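Long-range contacts in matrix protein VP40 (Lake Victoria marburgvirus, PDB 5B0V), which forms the viral matrix, drives assembly and budding of virus particles through host multivesicular-body proteins, and blocks host interferon signalling: residues A[261-266]-A[287-292]; A[206-211]-A[306-311]; A[160-165]-A[212-217]. One frame throughout, in Å; residues are numbered along the deposited sequence.

Overall arrangement
From the N terminus, the first segment met is 160-165, starting on the last residue of strand 156-160; interaction 3 closes a loop from it to 212-217, joining the loop after this strand to the turn between strands 205-210 and 218-219. Before that turn the chain runs through 206-211, which interaction 2 later joins to 306-311 near the C terminus, so interactions 2 and 3 cross. Interaction 1 pairs 261-266 with 287-292, nested inside the long loop closed by interaction 2 and in series with interaction 3. Interactions 1 and 2 each hold two strands of a three-stranded sheet, and Ile211 packs on Phe289 and Ile263 between them. Leu215 meets Phe289 and Ala291, while Pro217 lies against Ala208, Val306 and Ala308.

Interaction 1 (A[261-266]-A[287-292]); sequences FRISLP and VYFQAP
Phe261-Ile263 and Val287-Phe289 pair as antiparallel neighbours in the three-stranded sheet 251-253/260-264/286-290. Two hydrogen-bonded pairs flank the non-hydrogen-bonded pair Arg262-Tyr288: Phe261 N gives to Phe289 O at 2.8 Å and Phe289 N returns to Phe261 O, while Ile263 N reaches Val287 O at 2.9 Å and Val287 N binds Ile263 O. On the apolar face, CB of Phe261 stands over a face of the Phe289 ring, 3.7 Å from its centroid, a CH-pi contact. The two rings are turned only 26° apart but slid so far that they barely overlap. Phe289 CG sits between its own backbone N and carbonyl carbon (chi1 69°), which swings the ring across to Phe261. Ala291 CB touches Phe261 CE1, Phe300 meets the Phe261 ring edge-to-face, and Ile263 CB rests on Val287 CG2 at 3.9 Å. On the other face Arg262 runs alongside Tyr288: its CB lies over the tyrosine ring, 3.8 Å from the centroid, and the extended chain brings NH1 to Tyr288 OH at 3.1 Å, with guanidinium and ring planes almost perpendicular. Asp191 also bonds that hydroxyl, and Glu252 forms a salt bridge with Arg262 NH2. This is regular antiparallel sheet pairing, in one of two three-stranded sheets that probably correspond to the C-terminal domain of filovirus VP40.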
loop_
_atom_site.group_PDB
_atom_site.type_symbol
_atom_site.label_atom_id
_atom_site.label_comp_id
_atom_site.label_asym_id
_atom_site.label_seq_id
_atom_site.Cartn_x
_atom_site.Cartn_y
_atom_site.Cartn_z
ATOM N N PHE A 261 5.469 0.184 22.827
ATOM C CA PHE A 261 5.986 -0.033 24.164
ATOM C C PHE A 261 6.108 -1.499 24.450
ATOM O O PHE A 261 5.425 -2.334 23.821
ATOM C CB PHE A 261 5.058 0.622 25.152
ATOM C CG PHE A 261 4.883 2.079 24.879
ATOM C CD1 PHE A 261 4.089 2.523 23.827
ATOM C CD2 PHE A 261 5.578 3.010 25.625
ATOM C CE1 PHE A 261 3.965 3.882 23.570
ATOM C CE2 PHE A 261 5.456 4.353 25.371
ATOM C CZ PHE A 261 4.657 4.788 24.349
ATOM N N ARG A 262 6.979 -1.808 25.400
ATOM C CA ARG A 262 7.209 -3.192 25.791
ATOM C C ARG A 262 7.350 -3.376 27.314
ATOM O O ARG A 262 7.663 -2.433 28.033
ATOM C CB ARG A 262 8.427 -3.706 25.041
ATOM C CG ARG A 262 9.712 -3.045 25.395
ATOM C CD ARG A 262 10.836 -3.863 24.798
ATOM N NE ARG A 262 12.049 -3.044 24.792
ATOM C CZ ARG A 262 12.857 -2.806 23.766
ATOM N NH1 ARG A 262 12.655 -3.346 22.576
ATOM N NH2 ARG A 262 13.909 -2.036 23.953
ATOM N N ILE A 263 7.100 -4.595 27.787
ATOM C CA ILE A 263 7.292 -4.947 29.201
ATOM C C ILE A 263 8.069 -6.244 29.299
ATOM O O ILE A 263 7.620 -7.304 28.841
ATOM C CB ILE A 263 5.971 -5.150 29.954
ATOM C CG1 ILE A 263 5.097 -3.923 29.861
ATOM C CG2 ILE A 263 6.220 -5.444 31.431
ATOM C CD1 ILE A 263 3.663 -4.178 30.267
ATOM N N SER A 264 9.237 -6.176 29.914
ATOM C CA SER A 264 9.958 -7.392 30.173
ATOM C C SER A 264 9.379 -8.002 31.476
ATOM O O SER A 264 9.060 -7.282 32.454
ATOM C CB SER A 264 11.448 -7.140 30.210
ATOM O OG SER A 264 11.803 -6.766 31.503
ATOM N N LEU A 265 9.172 -9.320 31.436
ATOM C CA LEU A 265 8.480 -10.056 32.485
ATOM C C LEU A 265 9.466 -10.957 33.180
ATOM O O LEU A 265 10.357 -11.485 32.541
ATOM C CB LEU A 265 7.350 -10.889 31.884
ATOM C CG LEU A 265 6.238 -10.111 31.174
ATOM C CD1 LEU A 265 5.331 -11.006 30.358
ATOM C CD2 LEU A 265 5.396 -9.364 32.168
ATOM N N PRO A 266 9.308 -11.152 34.494
ATOM C CA PRO A 266 10.194 -12.065 35.216
ATOM C C PRO A 266 10.117 -13.524 34.691
ATOM O O PRO A 266 9.027 -14.052 34.489
ATOM C CB PRO A 266 9.707 -11.954 36.665
ATOM C CG PRO A 266 8.317 -11.437 36.588
ATOM C CD PRO A 266 8.243 -10.601 35.360
ATOM N N VAL A 287 6.396 -8.610 26.332
ATOM C CA VAL A 287 5.222 -8.234 25.540
ATOM C C VAL A 287 5.282 -6.838 25.012
ATOM O O VAL A 287 5.595 -5.914 25.706
ATOM C CB VAL A 287 3.918 -8.314 26.305
ATOM C CG1 VAL A 287 3.526 -9.749 26.476
ATOM C CG2 VAL A 287 4.039 -7.649 27.649
ATOM N N TYR A 288 4.941 -6.705 23.750
ATOM C CA TYR A 288 4.901 -5.429 23.116
ATOM C C TYR A 288 3.468 -4.998 23.051
ATOM O O TYR A 288 2.575 -5.813 22.982
ATOM C CB TYR A 288 5.504 -5.522 21.712
ATOM C CG TYR A 288 6.996 -5.646 21.760
ATOM C CD1 TYR A 288 7.591 -6.862 21.960
ATOM C CD2 TYR A 288 7.795 -4.549 21.638
ATOM C CE1 TYR A 288 8.954 -6.991 22.012
ATOM C CE2 TYR A 288 9.164 -4.665 21.699
ATOM C CZ TYR A 288 9.738 -5.890 21.896
ATOM O OH TYR A 288 11.113 -5.990 21.922
ATOM N N PHE A 289 3.246 -3.706 23.090
ATOM C CA PHE A 289 1.908 -3.201 22.921
ATOM C C PHE A 289 1.996 -1.808 22.305
ATOM O O PHE A 289 3.063 -1.195 22.246
ATOM C CB PHE A 289 1.139 -3.214 24.271
ATOM C CG PHE A 289 1.634 -2.214 25.289
ATOM C CD1 PHE A 289 2.683 -2.528 26.142
ATOM C CD2 PHE A 289 1.038 -0.984 25.410
ATOM C CE1 PHE A 289 3.137 -1.624 27.089
ATOM C CE2 PHE A 289 1.482 -0.079 26.344
ATOM C CZ PHE A 289 2.530 -0.393 27.181
ATOM N N GLN A 290 0.867 -1.331 21.829
ATOM C CA GLN A 290 0.827 -0.073 21.129
ATOM C C GLN A 290 0.165 0.982 21.973
ATOM O O GLN A 290 -0.878 0.728 22.587
ATOM C CB GLN A 290 -0.002 -0.204 19.871
ATOM C CG GLN A 290 0.391 -1.319 18.942
ATOM C CD GLN A 290 -0.267 -1.097 17.617
ATOM O OE1 GLN A 290 -1.428 -1.464 17.429
ATOM N NE2 GLN A 290 0.445 -0.410 16.704
ATOM N N ALA A 291 0.775 2.164 21.984
ATOM C CA ALA A 291 0.166 3.359 22.539
ATOM C C ALA A 291 0.615 4.530 21.692
ATOM O O ALA A 291 1.611 4.417 20.996
ATOM C CB ALA A 291 0.597 3.561 23.960
ATOM N N PRO A 292 -0.111 5.660 21.754
ATOM C CA PRO A 292 0.281 6.820 20.994
ATOM C C PRO A 292 1.692 7.249 21.272
ATOM O O PRO A 292 2.141 7.177 22.384
ATOM C CB PRO A 292 -0.712 7.866 21.458
ATOM C CG PRO A 292 -1.967 7.090 21.643
ATOM C CD PRO A 292 -1.478 5.819 22.293
#

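Interaction 2 (A[206-211]-A[306-311])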
loop_
_atom_site.group_PDB
_atom_site.type_symbol
_atom_site.label_atom_id
_atom_site.label_comp_id
_atom_site.label_asym_id
_atom_site.label_seq_id
_atom_site.Cartn_x
_atom_site.Cartn_y
_atom_site.Cartn_z
ATOM N N HIS A 206 -7.879 -15.163 29.124
ATOM C CA HIS A 206 -6.619 -15.471 29.799
ATOM C C HIS A 206 -6.136 -14.325 30.615
ATOM O O HIS A 206 -6.542 -13.201 30.387
ATOM C CB HIS A 206 -5.531 -15.841 28.806
ATOM C CG HIS A 206 -6.005 -16.793 27.771
ATOM N ND1 HIS A 206 -5.741 -18.141 27.824
ATOM C CD2 HIS A 206 -6.797 -16.604 26.690
ATOM C CE1 HIS A 206 -6.319 -18.740 26.795
ATOM N NE2 HIS A 206 -6.972 -17.831 26.095
ATOM N N PRO A 207 -5.244 -14.609 31.559
ATOM C CA PRO A 207 -4.723 -13.543 32.364
ATOM C C PRO A 207 -4.130 -12.471 31.495
ATOM O O PRO A 207 -3.363 -12.760 30.576
ATOM C CB PRO A 207 -3.640 -14.236 33.178
ATOM C CG PRO A 207 -4.109 -15.629 33.301
ATOM C CD PRO A 207 -4.784 -15.928 32.014
ATOM N N ALA A 208 -4.511 -11.239 31.781
ATOM C CA ALA A 208 -4.021 -10.086 31.052
ATOM C C ALA A 208 -3.838 -8.927 32.002
ATOM O O ALA A 208 -4.477 -8.885 33.070
ATOM C CB ALA A 208 -5.019 -9.701 30.005
ATOM N N VAL A 209 -2.976 -7.983 31.611
ATOM C CA VAL A 209 -2.721 -6.774 32.410
ATOM C C VAL A 209 -3.309 -5.575 31.712
ATOM O O VAL A 209 -2.990 -5.323 30.572
ATOM C CB VAL A 209 -1.195 -6.563 32.604
ATOM C CG1 VAL A 209 -0.785 -5.097 32.656
ATOM C CG2 VAL A 209 -0.712 -7.268 33.857
ATOM N N SER A 210 -4.199 -4.874 32.388
ATOM C CA SER A 210 -4.689 -3.611 31.897
ATOM C C SER A 210 -3.698 -2.569 32.359
ATOM O O SER A 210 -3.688 -2.229 33.520
ATOM C CB SER A 210 -6.103 -3.318 32.415
ATOM O OG SER A 210 -6.482 -1.971 32.090
ATOM N N ILE A 211 -2.885 -2.048 31.442
ATOM C CA ILE A 211 -1.853 -1.065 31.762
ATOM C C ILE A 211 -2.381 0.374 31.814
ATOM O O ILE A 211 -1.796 1.227 32.471
ATOM C CB ILE A 211 -0.673 -1.175 30.766
ATOM C CG1 ILE A 211 0.596 -0.575 31.366
ATOM C CG2 ILE A 211 -1.000 -0.560 29.402
ATOM C CD1 ILE A 211 1.297 -1.496 32.349
ATOM N N VAL A 306 -6.802 -8.628 34.730
ATOM C CA VAL A 306 -8.083 -9.093 34.219
ATOM C C VAL A 306 -7.900 -10.361 33.392
ATOM O O VAL A 306 -6.790 -10.794 33.128
ATOM C CB VAL A 306 -8.787 -7.992 33.389
ATOM C CG1 VAL A 306 -9.126 -6.802 34.278
ATOM C CG2 VAL A 306 -7.930 -7.529 32.211
ATOM N N LEU A 307 -9.024 -10.929 32.989
ATOM C CA LEU A 307 -9.067 -12.005 32.026
ATOM C C LEU A 307 -9.558 -11.407 30.731
ATOM O O LEU A 307 -10.584 -10.740 30.702
ATOM C CB LEU A 307 -10.033 -13.075 32.483
ATOM C CG LEU A 307 -9.648 -13.857 33.746
ATOM C CD1 LEU A 307 -10.856 -14.522 34.386
ATOM C CD2 LEU A 307 -8.595 -14.881 33.413
ATOM N N ALA A 308 -8.796 -11.573 29.657
ATOM C CA ALA A 308 -9.201 -11.041 28.367
ATOM C C ALA A 308 -9.122 -12.115 27.303
ATOM O O ALA A 308 -8.400 -13.107 27.454
ATOM C CB ALA A 308 -8.332 -9.870 27.992
ATOM N N TYR A 309 -9.888 -11.917 26.234
ATOM C CA TYR A 309 -9.761 -12.734 25.043
ATOM C C TYR A 309 -8.452 -12.430 24.367
ATOM O O TYR A 309 -8.013 -11.277 24.312
ATOM C CB TYR A 309 -10.865 -12.432 24.049
ATOM C CG TYR A 309 -12.237 -12.886 24.485
ATOM C CD1 TYR A 309 -12.555 -14.247 24.541
ATOM C CD2 TYR A 309 -13.228 -11.961 24.799
ATOM C CE1 TYR A 309 -13.808 -14.659 24.907
ATOM C CE2 TYR A 309 -14.489 -12.372 25.163
ATOM C CZ TYR A 309 -14.767 -13.717 25.221
ATOM O OH TYR A 309 -16.013 -14.122 25.615
ATOM N N ALA A 310 -7.821 -13.466 23.836
ATOM C CA ALA A 310 -6.666 -13.285 22.965
ATOM C C ALA A 310 -7.134 -13.050 21.542
ATOM O O ALA A 310 -6.529 -12.319 20.790
ATOM C CB ALA A 310 -5.773 -14.498 23.053
ATOM N N ASN A 311 -8.230 -13.685 21.186
ATOM C CA ASN A 311 -8.791 -13.579 19.861
ATOM C C ASN A 311 -9.201 -12.154 19.588
ATOM O O ASN A 311 -10.155 -11.686 20.204
ATOM C CB ASN A 311 -9.993 -14.527 19.752
ATOM C CG ASN A 311 -10.670 -14.470 18.407
ATOM O OD1 ASN A 311 -10.707 -13.426 17.756
ATOM N ND2 ASN A 311 -11.214 -15.606 17.973
#
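The backbones of His206-Ala208 and Val306-Ala308 form an antiparallel ladder whose short strand axes approach to 4.4 Å but meet at 108°, far from the 180° of straight antiparallel strands. His206 N donates to Ala308 O at 2.7 Å and His206 O accepts from Ala308 N; two residues further on, Ala208 N donates to Val306 O and Ala208 O accepts from Val306 N at 2.9 Å. Between these hydrogen-bonded pairs lies the non-hydrogen-bonded pair Pro207-Leu307, where CA of Leu307 comes 3.2 Å from His206 O as a CA-H...O contact. The side chains form two sets. On one face, Ala208 CB meets Ala308 CB at 3.9 Å and Val306 CG2 at 4.2 Å; Pro217 and Val219 pack against this face. His206 lies on the same face: its CG is anti to the carbonyl carbon (chi1 -45°), which carries the imidazole along the neighbouring strand until CD2 is 4.3 Å from Ala310 CB. Lys199 of helix 197-201 touches both His206 and Ala310. On the other face, the CD2 branch of Leu307 lies by the His206-Pro207 peptide, 3.8 Å from Pro207 N, and only loosely by CD of the proline ring; Pro207 itself packs on Pro238, Leu239 and Ile242 of helix 237-243. Proline has no N-H to give, but at this position its nitrogen is not needed for pairing with 304-309, and the Pro207 carbonyl takes part in a backbone hydrogen bond with Leu220. The chemistry therefore makes this a union held chiefly by four backbone bonds, with His206, Val306 and the alanines adding side-chain contact on one face where the strands are strongly skewed against each other.

Interaction 3 (A[160-165]-A[212-217])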
loop_
_atom_site.group_PDB
_atom_site.type_symbol
_atom_site.label_atom_id
_atom_site.label_comp_id
_atom_site.label_asym_id
_atom_site.label_seq_id
_atom_site.Cartn_x
_atom_site.Cartn_y
_atom_site.Cartn_z
ATOM N N ILE A 160 -10.685 6.913 22.449
ATOM C CA ILE A 160 -11.119 7.937 23.409
ATOM C C ILE A 160 -10.537 9.243 22.910
ATOM O O ILE A 160 -9.397 9.296 22.476
ATOM C CB ILE A 160 -10.658 7.671 24.862
ATOM C CG1 ILE A 160 -11.470 6.533 25.506
ATOM C CG2 ILE A 160 -10.871 8.883 25.741
ATOM C CD1 ILE A 160 -10.946 5.119 25.244
ATOM N N GLN A 161 -11.333 10.290 22.934
ATOM C CA GLN A 161 -10.884 11.550 22.397
ATOM C C GLN A 161 -9.636 12.014 23.099
ATOM O O GLN A 161 -8.717 12.488 22.466
ATOM C CB GLN A 161 -11.962 12.613 22.527
ATOM C CG GLN A 161 -11.678 13.837 21.691
ATOM C CD GLN A 161 -12.596 14.989 22.023
ATOM O OE1 GLN A 161 -13.513 15.312 21.260
ATOM N NE2 GLN A 161 -12.368 15.608 23.175
ATOM N N ASN A 162 -9.589 11.902 24.412
ATOM C CA ASN A 162 -8.446 12.457 25.124
ATOM C C ASN A 162 -7.145 11.719 24.829
ATOM O O ASN A 162 -6.116 12.039 25.389
ATOM C CB ASN A 162 -8.727 12.585 26.631
ATOM C CG ASN A 162 -9.086 11.243 27.283
ATOM O OD1 ASN A 162 -8.307 10.283 27.234
ATOM N ND2 ASN A 162 -10.274 11.165 27.885
HETATM N N MSE A 163 -7.191 10.736 23.938
HETATM C CA MSE A 163 -5.972 10.032 23.481
HETATM C C MSE A 163 -5.549 10.462 22.099
HETATM O O MSE A 163 -4.611 9.905 21.516
HETATM C CB MSE A 163 -6.243 8.524 23.519
HETATM C CG MSE A 163 -6.489 8.059 24.959
HETATM SE SE MSE A 163 -4.973 6.987 25.570
HETATM C CE MSE A 163 -5.273 5.589 24.206
ATOM N N VAL A 164 -6.261 11.440 21.547
ATOM C CA VAL A 164 -5.983 11.926 20.208
ATOM C C VAL A 164 -6.023 13.444 20.117
ATOM O O VAL A 164 -5.125 14.056 19.543
ATOM C CB VAL A 164 -6.966 11.325 19.195
ATOM C CG1 VAL A 164 -6.833 9.817 19.167
ATOM C CG2 VAL A 164 -8.389 11.643 19.551
ATOM N N ILE A 165 -7.058 14.044 20.688
ATOM C CA ILE A 165 -7.193 15.486 20.714
ATOM C C ILE A 165 -6.646 15.970 22.050
ATOM O O ILE A 165 -7.046 15.450 23.094
ATOM C CB ILE A 165 -8.668 15.925 20.592
ATOM C CG1 ILE A 165 -9.368 15.230 19.418
ATOM C CG2 ILE A 165 -8.767 17.425 20.435
ATOM C CD1 ILE A 165 -8.672 15.349 18.076
ATOM N N HIS A 212 -3.510 0.634 31.173
ATOM C CA HIS A 212 -4.144 1.944 31.252
ATOM C C HIS A 212 -5.585 1.715 30.895
ATOM O O HIS A 212 -5.881 0.898 30.055
ATOM C CB HIS A 212 -3.487 2.910 30.260
ATOM C CG HIS A 212 -4.051 4.304 30.232
ATOM N ND1 HIS A 212 -3.683 5.283 31.133
ATOM C CD2 HIS A 212 -4.884 4.904 29.355
ATOM C CE1 HIS A 212 -4.309 6.407 30.847
ATOM N NE2 HIS A 212 -5.040 6.204 29.768
ATOM N N PRO A 213 -6.505 2.424 31.558
ATOM C CA PRO A 213 -7.909 2.089 31.334
ATOM C C PRO A 213 -8.370 2.276 29.897
ATOM O O PRO A 213 -9.330 1.627 29.484
ATOM C CB PRO A 213 -8.662 3.033 32.269
ATOM C CG PRO A 213 -7.661 4.021 32.761
ATOM C CD PRO A 213 -6.333 3.365 32.678
ATOM N N ASN A 214 -7.684 3.131 29.147
ATOM C CA ASN A 214 -8.047 3.398 27.772
ATOM C C ASN A 214 -7.231 2.672 26.700
ATOM O O ASN A 214 -7.290 3.042 25.531
ATOM C CB ASN A 214 -8.017 4.907 27.542
ATOM C CG ASN A 214 -9.029 5.643 28.390
ATOM O OD1 ASN A 214 -8.893 6.852 28.640
ATOM N ND2 ASN A 214 -10.071 4.929 28.815
ATOM N N LEU A 215 -6.481 1.651 27.092
ATOM C CA LEU A 215 -5.824 0.746 26.165
ATOM C C LEU A 215 -6.342 -0.674 26.407
ATOM O O LEU A 215 -6.625 -1.062 27.547
ATOM C CB LEU A 215 -4.327 0.767 26.409
ATOM C CG LEU A 215 -3.627 2.102 26.212
ATOM C CD1 LEU A 215 -2.194 2.051 26.721
ATOM C CD2 LEU A 215 -3.621 2.500 24.755
ATOM N N PRO A 216 -6.411 -1.494 25.349
ATOM C CA PRO A 216 -6.870 -2.854 25.639
ATOM C C PRO A 216 -5.866 -3.593 26.519
ATOM O O PRO A 216 -4.683 -3.258 26.521
ATOM C CB PRO A 216 -6.992 -3.488 24.260
ATOM C CG PRO A 216 -5.981 -2.767 23.413
ATOM C CD PRO A 216 -5.768 -1.391 24.015
ATOM N N PRO A 217 -6.344 -4.571 27.300
ATOM C CA PRO A 217 -5.425 -5.301 28.152
ATOM C C PRO A 217 -4.477 -6.202 27.358
ATOM O O PRO A 217 -4.792 -6.661 26.255
ATOM C CB PRO A 217 -6.335 -6.124 29.069
ATOM C CG PRO A 217 -7.702 -6.053 28.486
ATOM C CD PRO A 217 -7.661 -5.224 27.234
#
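Ile160, at the end of strand 156-160, and Met163, deposited as selenomethionine in the 3-10 turn 161-163 that follows, reach Asn214 and its neighbours in the type I beta turn His212-Leu215. The CD1 branch of Ile160 does most of that residue's touching: with CG1 anti to the carbonyl carbon and the chain then turned at chi2 86°, the methyl lies 3.7 Å from Asn214 ND2, the two side chains crossing at about a right angle. Met163 does not extend; it bends at chi2 and again at chi3 (-63°), so that the terminal CE folds in to 3.5 Å from both Asn214 O and Leu215 CD2. Its selenium lies 4.2 Å from Asn214 CB and approaches the His212 ring obliquely, 5.0 Å from the centroid. Phe295 touches Met163 and packs edge-to-face with the His212 ring. At the exposed margin OD1 of Asn162 and OD1 of Asn214, two acceptors, come no nearer than 3.8 Å and form no bond. By comparison with other filovirus VP40 structures, the segments 160-165 and 212-217 probably join the N- and C-terminal domains. With neither hydrogen bonds nor salt bridges between these segments, this small contact rests on van der Waals packing of Ile160 and Met163 against the Asn214 amide and Leu215, and no directional bond fixes it.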